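Local coordinates for protein fiber (Murine adenovirus 2, PDB 5NBH) that forms the distal, trimeric part of the fibre, which binds N-acetylglucosamine and probably attaches the virus to its host cell, at residues F83-L95 with L143-G155. Sequence-based numbering, arbitrary orientation.
Sequences FVYQTPFNTPMRL and LGSCLTGRMQVMG
The hydroxyl of Tyr85 receives the backbone N-H of Cys146: N lies 2.8 Å from OH in the plane of the ring, and the bond is nearly straight (168°). A water also in the ring plane touches the same oxygen and donates to Met151 O, so the phenol holds one end of the loop 146-151 directly and reaches the other through the water. With CG anti to the backbone N (chi1 -166°), the ring is carried to this loop, and Met151 CB sits over one face, 3.7 Å from the centroid, its sulfur lying obliquely beside the ring in a Met-aromatic contact. Met93 crosses Met151 at about a right angle; its methyl CE touches both Met151 CG (3.6 Å) and Cys146 SG.

The backbones meet as a short antiparallel ladder. Gln86 and Gln152 form the hydrogen-bonded pair, with Gln86 N to Gln152 O at 2.9 Å, and Met154 N adds a bond to Val84 O. Where the ladder ends, Pro88 CG lies 3.6 Å above Arg150 CZ, over the centre of the guanidinium face. The bent side chain of Met154 places CE over one face of the Phe89 ring, displaced toward its rim, a CH-pi contact.

Strand 152-153 thereby extends the sheet at its margin, while strand 103-113 pairs with the other edge of 83-96. Met93 and Cys146 pack on Leu137 and Phe139 of strand 131-140, linking the two sheets; Phe89 and Met154 meet a neighbouring subunit.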
loop_
_atom_site.group_PDB
_atom_site.type_symbol
_atom_site.label_atom_id
_atom_site.label_comp_id
_atom_site.label_asym_id
_atom_site.label_seq_id
_atom_site.Cartn_x
_atom_site.Cartn_y
_atom_site.Cartn_z
ATOM N N PHE A 83 -4.312 -7.887 5.065
ATOM C CA PHE A 83 -5.738 -7.967 5.414
ATOM C C PHE A 83 -6.408 -6.663 5.056
ATOM O O PHE A 83 -5.783 -5.620 5.174
ATOM C CB PHE A 83 -5.920 -8.211 6.899
ATOM C CG PHE A 83 -5.659 -9.633 7.307
ATOM C CD1 PHE A 83 -6.542 -10.621 6.939
ATOM C CD2 PHE A 83 -4.520 -9.978 8.000
ATOM C CE1 PHE A 83 -6.323 -11.958 7.289
ATOM C CE2 PHE A 83 -4.299 -11.320 8.376
ATOM C CZ PHE A 83 -5.199 -12.292 8.015
ATOM N N VAL A 84 -7.628 -6.729 4.567
ATOM C CA VAL A 84 -8.382 -5.517 4.240
ATOM C C VAL A 84 -9.731 -5.531 4.923
ATOM O O VAL A 84 -10.512 -6.466 4.754
ATOM C CB VAL A 84 -8.595 -5.345 2.710
ATOM C CG1 VAL A 84 -9.239 -3.980 2.416
ATOM C CG2 VAL A 84 -7.288 -5.494 1.945
ATOM N N TYR A 85 -10.048 -4.449 5.661
ATOM C CA TYR A 85 -11.373 -4.236 6.180
ATOM C C TYR A 85 -11.989 -3.112 5.349
ATOM O O TYR A 85 -11.417 -2.031 5.233
ATOM C CB TYR A 85 -11.291 -3.866 7.651
ATOM C CG TYR A 85 -12.593 -3.925 8.431
ATOM C CD1 TYR A 85 -13.455 -5.034 8.340
ATOM C CD2 TYR A 85 -12.973 -2.873 9.298
ATOM C CE1 TYR A 85 -14.637 -5.098 9.047
ATOM C CE2 TYR A 85 -14.129 -2.963 10.044
ATOM C CZ TYR A 85 -14.973 -4.059 9.907
ATOM O OH TYR A 85 -16.145 -4.177 10.608
ATOM N N GLN A 86 -13.132 -3.375 4.734
ATOM C CA GLN A 86 -13.668 -2.443 3.758
ATOM C C GLN A 86 -15.167 -2.478 3.698
ATOM O O GLN A 86 -15.777 -3.481 4.039
ATOM C CB GLN A 86 -13.126 -2.779 2.377
ATOM C CG GLN A 86 -13.511 -4.171 1.906
ATOM C CD GLN A 86 -13.075 -4.447 0.496
ATOM O OE1 GLN A 86 -11.940 -4.837 0.262
ATOM N NE2 GLN A 86 -13.999 -4.298 -0.443
ATOM N N THR A 87 -15.741 -1.417 3.164
ATOM C CA THR A 87 -17.146 -1.415 2.763
ATOM C C THR A 87 -17.337 -2.421 1.609
ATOM O O THR A 87 -16.459 -2.556 0.735
ATOM C CB THR A 87 -17.605 -0.006 2.325
ATOM O OG1 THR A 87 -16.668 0.538 1.385
ATOM C CG2 THR A 87 -17.723 0.902 3.538
ATOM N N PRO A 88 -18.482 -3.132 1.599
ATOM C CA PRO A 88 -18.702 -4.092 0.524
ATOM C C PRO A 88 -18.766 -3.464 -0.827
ATOM O O PRO A 88 -19.123 -2.285 -0.977
ATOM C CB PRO A 88 -20.066 -4.742 0.888
ATOM C CG PRO A 88 -20.308 -4.412 2.316
ATOM C CD PRO A 88 -19.627 -3.091 2.531
ATOM N N PHE A 89 -18.390 -4.260 -1.818
ATOM C CA PHE A 89 -18.525 -3.927 -3.224
ATOM C C PHE A 89 -19.892 -3.274 -3.461
ATOM O O PHE A 89 -20.932 -3.861 -3.111
ATOM C CB PHE A 89 -18.433 -5.228 -4.059
ATOM C CG PHE A 89 -17.078 -5.957 -4.011
ATOM C CD1 PHE A 89 -15.888 -5.301 -3.721
ATOM C CD2 PHE A 89 -17.008 -7.331 -4.300
ATOM C CE1 PHE A 89 -14.660 -5.978 -3.708
ATOM C CE2 PHE A 89 -15.790 -8.014 -4.289
ATOM C CZ PHE A 89 -14.613 -7.336 -3.993
ATOM N N ASN A 90 -19.894 -2.051 -3.984
ATOM C CA ASN A 90 -21.148 -1.374 -4.332
ATOM C C ASN A 90 -22.081 -1.110 -3.116
ATOM O O ASN A 90 -23.294 -0.920 -3.276
ATOM C CB ASN A 90 -21.875 -2.233 -5.401
ATOM C CG ASN A 90 -22.534 -1.412 -6.479
ATOM O OD1 ASN A 90 -23.101 -0.338 -6.230
ATOM N ND2 ASN A 90 -22.474 -1.924 -7.704
ATOM N N THR A 91 -21.519 -1.084 -1.902
ATOM C CA THR A 91 -22.302 -0.875 -0.678
ATOM C C THR A 91 -21.645 0.206 0.183
ATOM O O THR A 91 -21.170 -0.051 1.300
ATOM C CB THR A 91 -22.465 -2.193 0.083
ATOM O OG1 THR A 91 -22.876 -3.210 -0.844
ATOM C CG2 THR A 91 -23.488 -2.070 1.211
ATOM N N PRO A 92 -21.623 1.443 -0.344
ATOM C CA PRO A 92 -21.027 2.528 0.422
ATOM C C PRO A 92 -21.798 2.805 1.712
ATOM O O PRO A 92 -22.979 2.499 1.802
ATOM C CB PRO A 92 -21.099 3.716 -0.536
ATOM C CG PRO A 92 -22.259 3.430 -1.402
ATOM C CD PRO A 92 -22.286 1.940 -1.564
ATOM N N MET A 93 -21.093 3.376 2.690
ATOM C CA MET A 93 -21.632 3.653 4.018
ATOM C C MET A 93 -22.254 5.047 4.041
ATOM O O MET A 93 -21.654 6.009 3.575
ATOM C CB MET A 93 -20.500 3.576 5.030
ATOM C CG MET A 93 -20.968 3.619 6.441
ATOM S SD MET A 93 -19.609 3.510 7.534
ATOM C CE MET A 93 -18.904 1.899 7.101
ATOM N N ARG A 94 -23.446 5.139 4.608
ATOM C CA ARG A 94 -24.120 6.420 4.754
ATOM C C ARG A 94 -23.617 7.102 6.022
ATOM O O ARG A 94 -23.609 6.471 7.113
ATOM C CB ARG A 94 -25.621 6.156 4.859
ATOM C CG ARG A 94 -26.463 7.409 4.858
ATOM C CD ARG A 94 -26.162 8.177 3.601
ATOM N NE ARG A 94 -27.308 8.932 3.173
ATOM C CZ ARG A 94 -27.419 9.449 1.972
ATOM N NH1 ARG A 94 -26.430 9.310 1.102
ATOM N NH2 ARG A 94 -28.511 10.113 1.669
ATOM N N LEU A 95 -23.124 8.344 5.861
ATOM C CA LEU A 95 -22.581 9.158 6.930
ATOM C C LEU A 95 -23.351 10.461 7.025
ATOM O O LEU A 95 -23.746 11.018 6.020
ATOM C CB LEU A 95 -21.106 9.488 6.688
ATOM C CG LEU A 95 -20.201 8.264 6.577
ATOM C CD1 LEU A 95 -18.805 8.676 6.233
ATOM C CD2 LEU A 95 -20.230 7.487 7.863
ATOM N N LEU A 143 -13.179 -5.566 19.449
ATOM C CA LEU A 143 -13.335 -6.382 18.254
ATOM C C LEU A 143 -12.962 -5.693 16.920
ATOM O O LEU A 143 -12.753 -6.386 15.901
ATOM C CB LEU A 143 -14.783 -6.865 18.148
ATOM C CG LEU A 143 -15.340 -7.633 19.356
ATOM C CD1 LEU A 143 -16.800 -7.929 19.110
ATOM C CD2 LEU A 143 -14.560 -8.921 19.620
ATOM N N GLY A 144 -12.954 -4.356 16.887
ATOM C CA GLY A 144 -12.672 -3.624 15.650
ATOM C C GLY A 144 -13.856 -3.476 14.694
ATOM O O GLY A 144 -13.771 -2.706 13.718
ATOM N N SER A 145 -14.957 -4.196 14.932
ATOM C CA SER A 145 -16.102 -4.165 14.045
ATOM C C SER A 145 -16.698 -2.762 13.878
ATOM O O SER A 145 -16.963 -2.100 14.862
ATOM C CB SER A 145 -17.225 -5.069 14.578
ATOM O OG SER A 145 -16.779 -6.409 14.613
ATOM N N CYS A 146 -16.994 -2.381 12.648
ATOM C CA CYS A 146 -17.571 -1.045 12.388
ATOM C C CYS A 146 -19.014 -0.974 12.898
ATOM O O CYS A 146 -19.837 -1.867 12.614
ATOM C CB CYS A 146 -17.493 -0.696 10.922
ATOM S SG CYS A 146 -17.943 1.017 10.565
ATOM N N LEU A 147 -19.272 0.023 13.747
ATOM C CA LEU A 147 -20.606 0.289 14.296
ATOM C C LEU A 147 -21.421 1.258 13.464
ATOM O O LEU A 147 -22.648 1.301 13.596
ATOM C CB LEU A 147 -20.478 0.825 15.721
ATOM C CG LEU A 147 -19.698 -0.093 16.675
ATOM C CD1 LEU A 147 -19.447 0.613 17.994
ATOM C CD2 LEU A 147 -20.434 -1.414 16.888
ATOM N N THR A 148 -20.749 2.066 12.635
ATOM C CA THR A 148 -21.395 3.134 11.836
ATOM C C THR A 148 -22.116 2.602 10.607
ATOM O O THR A 148 -23.135 3.128 10.178
ATOM C CB THR A 148 -20.361 4.177 11.391
ATOM O OG1 THR A 148 -19.595 4.596 12.516
ATOM C CG2 THR A 148 -21.011 5.360 10.722
ATOM N N GLY A 149 -21.575 1.525 10.039
ATOM C CA GLY A 149 -22.141 0.924 8.857
ATOM C C GLY A 149 -21.479 -0.420 8.619
ATOM O O GLY A 149 -20.624 -0.831 9.397
ATOM N N ARG A 150 -21.827 -1.049 7.518
ATOM C CA ARG A 150 -21.343 -2.399 7.250
ATOM C C ARG A 150 -19.949 -2.374 6.597
ATOM O O ARG A 150 -19.745 -1.723 5.577
ATOM C CB ARG A 150 -22.341 -3.176 6.385
ATOM C CG ARG A 150 -21.942 -4.633 6.119
ATOM C CD ARG A 150 -23.087 -5.449 5.502
ATOM N NE ARG A 150 -22.591 -6.516 4.623
ATOM C CZ ARG A 150 -22.935 -6.649 3.339
ATOM N NH1 ARG A 150 -23.791 -5.812 2.784
ATOM N NH2 ARG A 150 -22.428 -7.627 2.614
ATOM N N MET A 151 -19.024 -3.105 7.214
ATOM C CA MET A 151 -17.695 -3.367 6.648
ATOM C C MET A 151 -17.434 -4.866 6.803
ATOM O O MET A 151 -18.070 -5.517 7.623
ATOM C CB MET A 151 -16.627 -2.515 7.302
ATOM C CG MET A 151 -16.846 -1.010 7.056
ATOM S SD MET A 151 -15.535 0.033 7.743
ATOM C CE MET A 151 -14.148 -0.396 6.676
ATOM N N GLN A 152 -16.508 -5.369 5.985
ATOM C CA GLN A 152 -16.209 -6.794 5.838
ATOM C C GLN A 152 -14.712 -6.966 5.702
ATOM O O GLN A 152 -14.070 -6.131 5.095
ATOM C CB GLN A 152 -16.829 -7.296 4.533
ATOM C CG GLN A 152 -18.321 -7.405 4.619
ATOM C CD GLN A 152 -19.000 -7.924 3.368
ATOM O OE1 GLN A 152 -20.179 -8.279 3.424
ATOM N NE2 GLN A 152 -18.283 -7.988 2.256
ATOM N N VAL A 153 -14.173 -8.056 6.248
ATOM C CA VAL A 153 -12.800 -8.428 5.949
ATOM C C VAL A 153 -12.866 -9.218 4.620
ATOM O O VAL A 153 -13.605 -10.200 4.518
ATOM C CB VAL A 153 -12.150 -9.272 7.072
ATOM C CG1 VAL A 153 -10.698 -9.584 6.719
ATOM C CG2 VAL A 153 -12.218 -8.578 8.428
ATOM N N MET A 154 -12.151 -8.737 3.610
ATOM C CA MET A 154 -12.231 -9.251 2.240
ATOM C C MET A 154 -10.883 -9.802 1.762
ATOM O O MET A 154 -9.838 -9.127 1.827
ATOM C CB MET A 154 -12.714 -8.110 1.351
ATOM C CG MET A 154 -12.687 -8.323 -0.153
ATOM S SD MET A 154 -13.753 -9.654 -0.713
ATOM C CE MET A 154 -15.384 -8.958 -0.499
ATOM N N GLY A 155 -10.897 -11.017 1.231
ATOM C CA GLY A 155 -9.653 -11.571 0.712
ATOM C C GLY A 155 -9.482 -11.206 -0.743
ATOM O O GLY A 155 -10.420 -10.750 -1.420
HETATM O O HOH W 1 -8.373 -9.480 3.844
HETATM O O HOH W 2 -17.358 -6.363 10.662
HETATM O O HOH W 3 -9.828 -6.762 -0.204
HETATM O O HOH W 4 -21.295 0.043 4.163
HETATM O O HOH W 5 -24.409 3.969 7.855
#